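Long-range contacts in malonyl CoA:acyl carrier protein malonyltransferase (Streptomyces coelicolor, PDB 1NM2), which probably transfers the malonyl group from malonyl-CoA to holo acyl carrier protein, supplying extender units for fatty acid biosynthesis: residues T136-L141 with Q168-G173; P160-G165 with N254-D259; P8-Q13 with R55-A60; P208-L213 with R247-V252. All blocks are in the same frame, centred on the assembly; numbering follows the deposited sequence.

Overall arrangement
Along the chain contact 3 closes first; contacts 1 and 2 then interlock, and contact 4 is nested within the loop that contact 2 closes. Contacts 1 and 2 share one mixed sheet, where strands 159-165 and 168-172 are neighbours; their centres are about 10 Å apart and Ala172 packs on Ala161. Contacts 3 and 4 belong to the larger, hydrolase-like part, the first between the loop after strand 3-7 and the start of helix 57-75, the second between helices 207-217 and 241-251. Their centres are about 17 Å apart. Contact 2 joins the two parts, and contacts 1, 2 and 3 approach the acetate that marks the pocket between them.

Contact 1: residues T136-L141 with Q168-G173; sequences TGMSAL and QIVAAG
Ser139 and Ala171 form the central hydrogen-bonded pair of two antiparallel strands, 136-141 and 168-172, in the small ferredoxin-like part of the enzyme. Their bonds are nearly equal: Ser139 N to Ala171 O is 2.8 Å and Ala171 N to Ser139 O is 2.7 Å. Gly137 and Gly173 repeat the pattern at one end, and Leu141 N gives a straight bond (167°) to Ile169 O at the other. In between, the CA of Met138 comes 3.1 Å from Ala171 O, a CA-H...O contact that fits the close approach of a non-hydrogen-bonded pair.

Apolar packing differs on the two faces. On one, Met138 CG turns beside its own backbone N (chi1 -54°) and lies 3.8 Å from Ala172 CB, while its CB meets Val170 CG1 at 4.0 Å; small Ala172 suits the close fit, since Ala161 of the next strand also packs here. On the other face Leu141 CD1 touches Ala171 CB at 3.8 Å, and helices 146-155 and 175-183 cover this largely apolar face.

Water completes the pairing at the far end: one molecule donates to Leu141 O and accepts from Ile169 N, bridging the strands at 2.6 Å from Leu141 O. The backbone bonds thus set the register, while alanines and glycines among larger apolar side chains allow close packing of the buried sheet.

Contact 2: residues P160-G165 with N254-D259; sequences PANVNG and NPVRWD
Val163 lies alongside Arg257 and crosses Asp259, overlapping this salt-bridged pair, its CB 3.5 Å from Arg257 NE and its CG1 3.4 Å from Asp259 CG. Here the short, weakly bonded strand 256-257 joins, parallel, the edge of the mixed ferredoxin-like sheet. Straight backbone bonds make the join: Val256 N to Ala161 O (2.7 Å), Val163 N to Val256 O (2.9 Å). Ala161 O also accepts from Asn162 ND2, the two donors approaching from opposite faces of its carbonyl plane. Ala161 and Asn162 sit together opposite Val170 as a classic beta bulge.

Arg257 bends at chi2 and chi3, which folds its guanidinium back alongside Val163, whose apolar branches suit the aliphatic CD there. It grips Asp259 side-on: NH1 reaches OD1 at 2.6 Å in the guanidinium plane, and NE reaches OD2. Asp259 N binds Val163 O, tying the first turn of helix 258-267 to the strand.

Asn164 OD1 bonds to His97 NE2, within the probable nucleophile elbow, and Trp258 meets the His97 ring. The Asn164 amide and the indole are turned 69° apart, and the buried Asn164 O, which has no polar partner, faces the indole edge in its plane, 3.6 Å from Trp258 CD1.

Contact 3: residues P8-Q13 with R55-A60; sequences PGQGAQ and RDTSVA
Gln10 and Thr57 cross at a slant, the glutamine reaching from the loop after strand 3-7 to the start of helix 57-75. Beyond CG the chain of Gln10 is extended, which carries CD to 3.8 Å from Thr57 OG1. Thr57 holds that hydroxyl opposite its own backbone N (chi1 -180°), facing the loop; OG1 also has a weak hydrogen bond with Gln61 NE2. A long side chain ending in an amide suits this place because the backbones stay apart: the nearest CA atoms, those of Gln10 and Ala60, are 6.6 Å apart.

Gln13 takes the opposite shape. With CG between its backbone N and carbonyl carbon (chi1 83°) and a further bend at chi2, the chain doubles back to the turn, laying NE2 3.5 Å from Ala60 CB. Both ends of this amide are held. OE1 accepts from Gly11 N at 2.9 Å, bracing the type II turn from Gly9 to Ala12, and NE2 donates to Ile54 O. Gly11 suits its position because the positive phi there is easy for glycine. The small methyl of Ala60 lets the amide lie close.

On the helix side Asp56 is the N-cap, its OD1 accepting from Ser58 N. The Gln10 side chain also comes within about 3 Å of a bound acetate. A Gly-Gln-Gly loop after the first strand is a family feature, whose glutamine probably contributes its backbone N-H to the oxyanion hole.

Contact 4: residues P208-L213 with R247-V252; sequences PAVDKL and RLVGQV
Ala209 O accepts Leu213 N at 2.8 Å, one of the main-chain bonds that set Ala209, Val210 and Leu213 along the inner side of helix 207-217. No hydrogen bond crosses to residues 247-252; the two segments meet by apolar packing, mostly of methyl groups. Over these segments the helix axes run 8.8 Å apart at closest approach and 148° between directions, so the packing is roughly antiparallel.

Val210 and Leu213 share the work. The two methyls of Val210 diverge, CG1 to Val249 in the helix, 4.1 Å from its CG1, and CG2 to Val252 just after it, 3.5 Å from its CG2. Leu213 slides past Val249 in the opposite direction. With CG set opposite its backbone N (chi1 -171°), it carries CD2 to 3.7 Å from Val249 CA and on to 3.6 Å from Val252 CG1. Val252 therefore receives a different partner on each branch, Leu213 on CG1 and Val210 on CG2, while Ala209 CB closes the side at 4.1 Å from that same CG2.

Residue type follows from place. Beta-branched valines give short, stiff side chains that suit the close approach of Val210 to Val249, whose CA atoms are 5.9 Å apart; the longer, branched Leu213 can pass Val249 to reach Val252, and also packs on Leu119 of helix 113-132. Val252 leans on Arg123 of that helix, and its backbone is bonded to His202. Because the side chains that meet are all apolar, the association probably rests on shape fit and the burial of apolar surface, while backbone bonds within each helix satisfy much of the main chain.

Contact 1: residues T136-L141 with Q168-G173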
loop_
_atom_site.group_PDB
_atom_site.type_symbol
_atom_site.label_atom_id
_atom_site.label_comp_id
_atom_site.label_asym_id
_atom_site.label_seq_id
_atom_site.Cartn_x
_atom_site.Cartn_y
_atom_site.Cartn_z
ATOM N N THR A 136 -9.719 11.382 14.630
ATOM C CA THR A 136 -10.213 10.979 13.317
ATOM C C THR A 136 -10.013 9.485 13.072
ATOM O O THR A 136 -9.382 8.793 13.865
ATOM C CB THR A 136 -9.461 11.735 12.208
ATOM O OG1 THR A 136 -8.063 11.435 12.302
ATOM C CG2 THR A 136 -9.654 13.235 12.348
ATOM N N GLY A 137 -10.540 8.994 11.958
ATOM C CA GLY A 137 -10.400 7.586 11.643
ATOM C C GLY A 137 -10.883 7.255 10.246
ATOM O O GLY A 137 -11.112 8.151 9.436
ATOM N N MET A 138 -11.020 5.963 9.967
ATOM C CA MET A 138 -11.484 5.479 8.668
ATOM C C MET A 138 -12.427 4.313 8.914
ATOM O O MET A 138 -12.223 3.531 9.846
ATOM C CB MET A 138 -10.310 4.983 7.811
ATOM C CG MET A 138 -9.184 5.973 7.613
ATOM S SD MET A 138 -7.751 5.206 6.787
ATOM C CE MET A 138 -8.194 5.428 5.082
ATOM N N SER A 139 -13.453 4.195 8.078
ATOM C CA SER A 139 -14.413 3.104 8.198
ATOM C C SER A 139 -14.802 2.617 6.815
ATOM O O SER A 139 -15.024 3.417 5.910
ATOM C CB SER A 139 -15.665 3.561 8.951
ATOM O OG SER A 139 -15.358 3.925 10.286
ATOM N N ALA A 140 -14.871 1.301 6.649
ATOM C CA ALA A 140 -15.251 0.718 5.370
ATOM C C ALA A 140 -16.767 0.602 5.312
ATOM O O ALA A 140 -17.419 0.357 6.335
ATOM C CB ALA A 140 -14.617 -0.657 5.209
ATOM N N LEU A 141 -17.323 0.799 4.120
ATOM C CA LEU A 141 -18.761 0.690 3.915
ATOM C C LEU A 141 -19.027 -0.646 3.235
ATOM O O LEU A 141 -18.546 -0.887 2.129
ATOM C CB LEU A 141 -19.268 1.830 3.028
ATOM C CG LEU A 141 -19.480 3.219 3.641
ATOM C CD1 LEU A 141 -18.217 3.718 4.304
ATOM C CD2 LEU A 141 -19.917 4.176 2.544
ATOM N N GLN A 168 -15.899 -1.204 -3.601
ATOM C CA GLN A 168 -15.462 -0.939 -2.231
ATOM C C GLN A 168 -15.089 0.517 -1.949
ATOM O O GLN A 168 -14.325 1.135 -2.699
ATOM C CB GLN A 168 -14.292 -1.859 -1.875
ATOM C CG GLN A 168 -14.725 -3.277 -1.514
ATOM C CD GLN A 168 -13.552 -4.204 -1.266
ATOM O OE1 GLN A 168 -12.507 -3.785 -0.757
ATOM N NE2 GLN A 168 -13.722 -5.477 -1.613
ATOM N N ILE A 169 -15.633 1.047 -0.853
ATOM C CA ILE A 169 -15.404 2.429 -0.437
ATOM C C ILE A 169 -15.030 2.536 1.048
ATOM O O ILE A 169 -15.652 1.905 1.907
ATOM C CB ILE A 169 -16.682 3.295 -0.633
ATOM C CG1 ILE A 169 -17.132 3.291 -2.100
ATOM C CG2 ILE A 169 -16.424 4.713 -0.143
ATOM C CD1 ILE A 169 -16.262 4.110 -3.030
ATOM N N VAL A 170 -14.013 3.335 1.350
ATOM C CA VAL A 170 -13.615 3.563 2.736
ATOM C C VAL A 170 -13.779 5.052 3.026
ATOM O O VAL A 170 -13.212 5.898 2.328
ATOM C CB VAL A 170 -12.145 3.180 3.002
ATOM C CG1 VAL A 170 -11.776 3.535 4.429
ATOM C CG2 VAL A 170 -11.938 1.691 2.767
ATOM N N ALA A 171 -14.565 5.366 4.049
ATOM C CA ALA A 171 -14.804 6.753 4.434
ATOM C C ALA A 171 -13.817 7.152 5.525
ATOM O O ALA A 171 -13.387 6.312 6.311
ATOM C CB ALA A 171 -16.238 6.921 4.936
ATOM N N ALA A 172 -13.465 8.433 5.568
ATOM C CA ALA A 172 -12.532 8.937 6.562
ATOM C C ALA A 172 -12.889 10.360 6.968
ATOM O O ALA A 172 -13.341 11.161 6.150
ATOM C CB ALA A 172 -11.108 8.891 6.018
ATOM N N GLY A 173 -12.677 10.664 8.241
ATOM C CA GLY A 173 -12.972 11.988 8.754
ATOM C C GLY A 173 -12.857 11.965 10.265
ATOM O O GLY A 173 -12.151 11.114 10.821
HETATM O O HOH W 1 -18.366 0.206 -0.276
HETATM O O HOH W 2 -15.626 -1.221 1.764
#

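Contact 2: residues P160-G165 with N254-D259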
loop_
_atom_site.group_PDB
_atom_site.type_symbol
_atom_site.label_atom_id
_atom_site.label_comp_id
_atom_site.label_asym_id
_atom_site.label_seq_id
_atom_site.Cartn_x
_atom_site.Cartn_y
_atom_site.Cartn_z
ATOM N N PRO A 160 -13.897 10.219 0.608
ATOM C CA PRO A 160 -13.717 8.824 0.201
ATOM C C PRO A 160 -12.217 8.543 0.110
ATOM O O PRO A 160 -11.636 8.554 -0.979
ATOM C CB PRO A 160 -14.414 8.776 -1.154
ATOM C CG PRO A 160 -14.105 10.135 -1.715
ATOM C CD PRO A 160 -14.336 11.051 -0.527
ATOM N N ALA A 161 -11.606 8.306 1.266
ATOM C CA ALA A 161 -10.170 8.048 1.384
ATOM C C ALA A 161 -9.657 6.867 0.564
ATOM O O ALA A 161 -8.528 6.885 0.071
ATOM C CB ALA A 161 -9.807 7.859 2.853
ATOM N N ASN A 162 -10.482 5.834 0.434
ATOM C CA ASN A 162 -10.118 4.652 -0.335
ATOM C C ASN A 162 -11.223 4.304 -1.320
ATOM O O ASN A 162 -12.376 4.133 -0.926
ATOM C CB ASN A 162 -9.938 3.422 0.567
ATOM C CG ASN A 162 -8.537 3.277 1.139
ATOM O OD1 ASN A 162 -8.175 2.194 1.589
ATOM N ND2 ASN A 162 -7.758 4.348 1.151
ATOM N N VAL A 163 -10.870 4.215 -2.597
ATOM C CA VAL A 163 -11.809 3.788 -3.637
ATOM C C VAL A 163 -11.022 2.610 -4.198
ATOM O O VAL A 163 -10.182 2.766 -5.086
ATOM C CB VAL A 163 -12.026 4.862 -4.713
ATOM C CG1 VAL A 163 -13.041 4.366 -5.743
ATOM C CG2 VAL A 163 -12.545 6.141 -4.062
ATOM N N ASN A 164 -11.288 1.431 -3.649
ATOM C CA ASN A 164 -10.551 0.228 -4.012
ATOM C C ASN A 164 -11.044 -0.676 -5.124
ATOM O O ASN A 164 -10.428 -1.707 -5.385
ATOM C CB ASN A 164 -10.330 -0.607 -2.754
ATOM C CG ASN A 164 -9.591 0.162 -1.685
ATOM O OD1 ASN A 164 -8.705 0.962 -1.990
ATOM N ND2 ASN A 164 -9.940 -0.076 -0.430
ATOM N N GLY A 165 -12.133 -0.301 -5.781
ATOM C CA GLY A 165 -12.645 -1.127 -6.858
ATOM C C GLY A 165 -13.588 -2.193 -6.341
ATOM O O GLY A 165 -13.699 -2.397 -5.131
ATOM N N ASN A 254 -4.285 12.509 0.042
ATOM C CA ASN A 254 -5.190 12.386 -1.098
ATOM C C ASN A 254 -5.796 10.981 -1.139
ATOM O O ASN A 254 -5.159 10.012 -0.735
ATOM C CB ASN A 254 -4.432 12.630 -2.414
ATOM C CG ASN A 254 -4.269 14.106 -2.751
ATOM O OD1 ASN A 254 -3.441 14.465 -3.591
ATOM N ND2 ASN A 254 -5.067 14.961 -2.124
ATOM N N PRO A 255 -7.037 10.857 -1.637
ATOM C CA PRO A 255 -7.711 9.553 -1.729
ATOM C C PRO A 255 -6.902 8.529 -2.538
ATOM O O PRO A 255 -6.177 8.892 -3.467
ATOM C CB PRO A 255 -9.025 9.897 -2.428
ATOM C CG PRO A 255 -9.303 11.303 -1.955
ATOM C CD PRO A 255 -7.934 11.946 -2.070
ATOM N N VAL A 256 -7.035 7.252 -2.185
ATOM C CA VAL A 256 -6.347 6.179 -2.898
ATOM C C VAL A 256 -7.300 5.645 -3.970
ATOM O O VAL A 256 -8.291 4.984 -3.656
ATOM C CB VAL A 256 -5.968 5.008 -1.953
ATOM C CG1 VAL A 256 -5.431 3.838 -2.764
ATOM C CG2 VAL A 256 -4.917 5.463 -0.933
ATOM N N ARG A 257 -7.008 5.938 -5.232
ATOM C CA ARG A 257 -7.860 5.466 -6.313
ATOM C C ARG A 257 -7.334 4.160 -6.885
ATOM O O ARG A 257 -6.866 4.113 -8.025
ATOM C CB ARG A 257 -7.965 6.520 -7.420
ATOM C CG ARG A 257 -8.710 7.781 -6.981
ATOM C CD ARG A 257 -10.092 7.431 -6.435
ATOM N NE ARG A 257 -10.939 6.814 -7.451
ATOM C CZ ARG A 257 -11.495 7.474 -8.464
ATOM N NH1 ARG A 257 -12.252 6.829 -9.347
ATOM N NH2 ARG A 257 -11.311 8.781 -8.588
ATOM N N TRP A 258 -7.411 3.103 -6.085
ATOM C CA TRP A 258 -6.942 1.795 -6.524
ATOM C C TRP A 258 -7.838 1.296 -7.652
ATOM O O TRP A 258 -7.411 0.501 -8.494
ATOM C CB TRP A 258 -6.948 0.792 -5.368
ATOM C CG TRP A 258 -6.282 -0.499 -5.743
ATOM C CD1 TRP A 258 -6.873 -1.724 -5.889
ATOM C CD2 TRP A 258 -4.906 -0.674 -6.087
ATOM N NE1 TRP A 258 -5.946 -2.653 -6.309
ATOM C CE2 TRP A 258 -4.729 -2.035 -6.436
ATOM C CE3 TRP A 258 -3.802 0.189 -6.139
ATOM C CZ2 TRP A 258 -3.490 -2.553 -6.829
ATOM C CZ3 TRP A 258 -2.569 -0.325 -6.532
ATOM C CH2 TRP A 258 -2.425 -1.688 -6.871
ATOM N N ASP A 259 -9.082 1.773 -7.671
ATOM C CA ASP A 259 -10.020 1.393 -8.719
ATOM C C ASP A 259 -9.454 1.791 -10.087
ATOM O O ASP A 259 -9.468 1.004 -11.040
ATOM C CB ASP A 259 -11.378 2.083 -8.505
ATOM C CG ASP A 259 -11.287 3.600 -8.557
ATOM O OD1 ASP A 259 -12.175 4.222 -9.181
ATOM O OD2 ASP A 259 -10.341 4.177 -7.971
#

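Contact 3: residues P8-Q13 with R55-A60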
loop_
_atom_site.group_PDB
_atom_site.type_symbol
_atom_site.label_atom_id
_atom_site.label_comp_id
_atom_site.label_asym_id
_atom_site.label_seq_id
_atom_site.Cartn_x
_atom_site.Cartn_y
_atom_site.Cartn_z
ATOM N N PRO A 8 1.137 -4.538 -1.245
ATOM C CA PRO A 8 0.041 -4.163 -0.346
ATOM C C PRO A 8 0.305 -2.983 0.585
ATOM O O PRO A 8 1.408 -2.423 0.621
ATOM C CB PRO A 8 -0.220 -5.453 0.422
ATOM C CG PRO A 8 1.163 -6.002 0.585
ATOM C CD PRO A 8 1.797 -5.771 -0.781
ATOM N N GLY A 9 -0.733 -2.615 1.336
ATOM C CA GLY A 9 -0.649 -1.515 2.281
ATOM C C GLY A 9 -1.015 -1.958 3.687
ATOM O O GLY A 9 -1.150 -3.157 3.948
ATOM N N GLN A 10 -1.186 -0.993 4.594
ATOM C CA GLN A 10 -1.525 -1.293 5.986
ATOM C C GLN A 10 -2.735 -2.196 6.127
ATOM O O GLN A 10 -3.728 -2.049 5.407
ATOM C CB GLN A 10 -1.768 -0.007 6.783
ATOM C CG GLN A 10 -0.498 0.726 7.178
ATOM C CD GLN A 10 -0.733 1.737 8.283
ATOM O OE1 GLN A 10 -1.206 1.392 9.367
ATOM N NE2 GLN A 10 -0.400 2.990 8.017
ATOM N N GLY A 11 -2.651 -3.118 7.081
ATOM C CA GLY A 11 -3.735 -4.056 7.303
ATOM C C GLY A 11 -3.339 -5.435 6.817
ATOM O O GLY A 11 -3.835 -6.444 7.314
ATOM N N ALA A 12 -2.436 -5.477 5.842
ATOM C CA ALA A 12 -1.973 -6.736 5.275
ATOM C C ALA A 12 -1.051 -7.516 6.211
ATOM O O ALA A 12 -1.016 -8.747 6.175
ATOM C CB ALA A 12 -1.263 -6.477 3.943
ATOM N N GLN A 13 -0.306 -6.801 7.048
ATOM C CA GLN A 13 0.624 -7.445 7.964
ATOM C C GLN A 13 -0.059 -8.170 9.125
ATOM O O GLN A 13 -1.090 -7.726 9.629
ATOM C CB GLN A 13 1.612 -6.414 8.526
ATOM C CG GLN A 13 1.088 -5.609 9.706
ATOM C CD GLN A 13 0.140 -4.482 9.322
ATOM O OE1 GLN A 13 -0.295 -4.365 8.174
ATOM N NE2 GLN A 13 -0.186 -3.644 10.298
ATOM N N ARG A 55 0.489 -2.920 14.797
ATOM C CA ARG A 55 -0.635 -2.085 14.398
ATOM C C ARG A 55 -0.117 -0.652 14.443
ATOM O O ARG A 55 -0.711 0.260 13.874
ATOM C CB ARG A 55 -1.803 -2.271 15.366
ATOM C CG ARG A 55 -3.041 -1.445 15.041
ATOM C CD ARG A 55 -4.246 -2.054 15.736
ATOM N NE ARG A 55 -5.389 -1.155 15.805
ATOM C CZ ARG A 55 -6.594 -1.529 16.225
ATOM N NH1 ARG A 55 -6.803 -2.782 16.606
ATOM N NH2 ARG A 55 -7.589 -0.652 16.263
ATOM N N ASP A 56 1.006 -0.481 15.133
ATOM C CA ASP A 56 1.684 0.806 15.266
ATOM C C ASP A 56 1.973 1.285 13.841
ATOM O O ASP A 56 2.799 0.708 13.141
ATOM C CB ASP A 56 2.995 0.597 16.028
ATOM C CG ASP A 56 3.768 1.882 16.253
ATOM O OD1 ASP A 56 3.602 2.844 15.476
ATOM O OD2 ASP A 56 4.569 1.916 17.209
ATOM N N THR A 57 1.295 2.340 13.409
ATOM C CA THR A 57 1.494 2.841 12.058
ATOM C C THR A 57 2.949 3.207 11.732
ATOM O O THR A 57 3.376 3.082 10.586
ATOM C CB THR A 57 0.565 4.057 11.778
ATOM O OG1 THR A 57 0.779 4.529 10.442
ATOM C CG2 THR A 57 0.835 5.179 12.762
ATOM N N SER A 58 3.717 3.641 12.727
ATOM C CA SER A 58 5.112 4.003 12.480
ATOM C C SER A 58 5.955 2.744 12.254
ATOM O O SER A 58 7.036 2.796 11.659
ATOM C CB SER A 58 5.676 4.821 13.650
ATOM O OG SER A 58 5.671 4.083 14.859
ATOM N N VAL A 59 5.442 1.612 12.723
ATOM C CA VAL A 59 6.115 0.327 12.569
ATOM C C VAL A 59 5.606 -0.399 11.321
ATOM O O VAL A 59 6.392 -0.888 10.510
ATOM C CB VAL A 59 5.868 -0.592 13.803
ATOM C CG1 VAL A 59 6.355 -2.013 13.512
ATOM C CG2 VAL A 59 6.598 -0.042 15.023
ATOM N N ALA A 60 4.286 -0.450 11.166
ATOM C CA ALA A 60 3.677 -1.143 10.038
ATOM C C ALA A 60 4.168 -0.705 8.661
ATOM O O ALA A 60 4.436 -1.545 7.802
ATOM C CB ALA A 60 2.154 -1.015 10.106
#

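Contact 4: residues P208-L213 with R247-V252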
loop_
_atom_site.group_PDB
_atom_site.type_symbol
_atom_site.label_atom_id
_atom_site.label_comp_id
_atom_site.label_asym_id
_atom_site.label_seq_id
_atom_site.Cartn_x
_atom_site.Cartn_y
_atom_site.Cartn_z
ATOM N N PRO A 208 -0.369 18.115 7.762
ATOM C CA PRO A 208 0.916 18.295 8.444
ATOM C C PRO A 208 1.897 17.160 8.150
ATOM O O PRO A 208 3.104 17.329 8.300
ATOM C CB PRO A 208 0.521 18.381 9.921
ATOM C CG PRO A 208 -0.720 17.563 9.995
ATOM C CD PRO A 208 -1.464 17.934 8.733
ATOM N N ALA A 209 1.376 16.008 7.730
ATOM C CA ALA A 209 2.226 14.866 7.395
ATOM C C ALA A 209 2.917 15.135 6.051
ATOM O O ALA A 209 4.034 14.676 5.810
ATOM C CB ALA A 209 1.389 13.580 7.324
ATOM N N VAL A 210 2.248 15.881 5.175
ATOM C CA VAL A 210 2.824 16.225 3.875
ATOM C C VAL A 210 4.061 17.091 4.104
ATOM O O VAL A 210 5.114 16.868 3.502
ATOM C CB VAL A 210 1.824 17.020 2.998
ATOM C CG1 VAL A 210 2.503 17.468 1.704
ATOM C CG2 VAL A 210 0.604 16.164 2.686
ATOM N N ASP A 211 3.929 18.082 4.982
ATOM C CA ASP A 211 5.043 18.978 5.277
ATOM C C ASP A 211 6.248 18.186 5.783
ATOM O O ASP A 211 7.364 18.361 5.291
ATOM C CB ASP A 211 4.644 20.021 6.324
ATOM C CG ASP A 211 3.438 20.847 5.907
ATOM O OD1 ASP A 211 3.291 21.150 4.700
ATOM O OD2 ASP A 211 2.640 21.210 6.798
ATOM N N LYS A 212 6.017 17.306 6.754
ATOM C CA LYS A 212 7.090 16.496 7.320
ATOM C C LYS A 212 7.669 15.510 6.307
ATOM O O LYS A 212 8.885 15.330 6.236
ATOM C CB LYS A 212 6.582 15.728 8.546
ATOM C CG LYS A 212 6.102 16.610 9.687
ATOM C CD LYS A 212 5.512 15.766 10.813
ATOM C CE LYS A 212 4.982 16.621 11.955
ATOM N NZ LYS A 212 6.064 17.401 12.620
ATOM N N LEU A 213 6.802 14.871 5.524
ATOM C CA LEU A 213 7.260 13.908 4.532
ATOM C C LEU A 213 8.039 14.598 3.412
ATOM O O LEU A 213 8.976 14.020 2.854
ATOM C CB LEU A 213 6.075 13.134 3.954
ATOM C CG LEU A 213 6.432 11.951 3.052
ATOM C CD1 LEU A 213 7.357 10.992 3.791
ATOM C CD2 LEU A 213 5.157 11.244 2.612
ATOM N N ARG A 247 4.178 12.809 -5.993
ATOM C CA ARG A 247 2.898 12.134 -5.817
ATOM C C ARG A 247 2.874 11.319 -4.520
ATOM O O ARG A 247 1.870 11.320 -3.804
ATOM C CB ARG A 247 2.605 11.229 -7.016
ATOM C CG ARG A 247 2.100 11.980 -8.234
ATOM C CD ARG A 247 1.979 11.080 -9.450
ATOM N NE ARG A 247 1.293 11.761 -10.545
ATOM C CZ ARG A 247 0.081 11.433 -10.987
ATOM N NH1 ARG A 247 -0.586 10.424 -10.429
ATOM N NH2 ARG A 247 -0.466 12.117 -11.982
ATOM N N LEU A 248 3.975 10.630 -4.220
ATOM C CA LEU A 248 4.077 9.834 -2.994
ATOM C C LEU A 248 3.891 10.727 -1.768
ATOM O O LEU A 248 3.154 10.389 -0.843
ATOM C CB LEU A 248 5.455 9.160 -2.891
ATOM C CG LEU A 248 5.831 7.997 -3.814
ATOM C CD1 LEU A 248 7.313 7.674 -3.639
ATOM C CD2 LEU A 248 4.977 6.775 -3.483
ATOM N N VAL A 249 4.570 11.868 -1.766
ATOM C CA VAL A 249 4.491 12.799 -0.646
ATOM C C VAL A 249 3.081 13.356 -0.460
ATOM O O VAL A 249 2.592 13.463 0.664
ATOM C CB VAL A 249 5.473 13.972 -0.835
ATOM C CG1 VAL A 249 5.368 14.941 0.338
ATOM C CG2 VAL A 249 6.898 13.442 -0.959
ATOM N N GLY A 250 2.435 13.701 -1.569
ATOM C CA GLY A 250 1.088 14.243 -1.509
ATOM C C GLY A 250 0.007 13.220 -1.213
ATOM O O GLY A 250 -1.000 13.561 -0.594
ATOM N N GLN A 251 0.214 11.972 -1.636
ATOM C CA GLN A 251 -0.767 10.907 -1.429
ATOM C C GLN A 251 -1.179 10.639 0.014
ATOM O O GLN A 251 -2.246 10.076 0.249
ATOM C CB GLN A 251 -0.288 9.578 -2.045
ATOM C CG GLN A 251 -0.696 9.365 -3.505
ATOM C CD GLN A 251 -2.189 9.550 -3.732
ATOM O OE1 GLN A 251 -3.021 8.773 -3.237
ATOM N NE2 GLN A 251 -2.538 10.586 -4.476
ATOM N N VAL A 252 -0.355 11.020 0.984
ATOM C CA VAL A 252 -0.731 10.773 2.374
ATOM C C VAL A 252 -2.000 11.554 2.709
ATOM O O VAL A 252 -2.714 11.213 3.658
ATOM C CB VAL A 252 0.391 11.177 3.372
ATOM C CG1 VAL A 252 1.686 10.436 3.035
ATOM C CG2 VAL A 252 0.597 12.680 3.355
#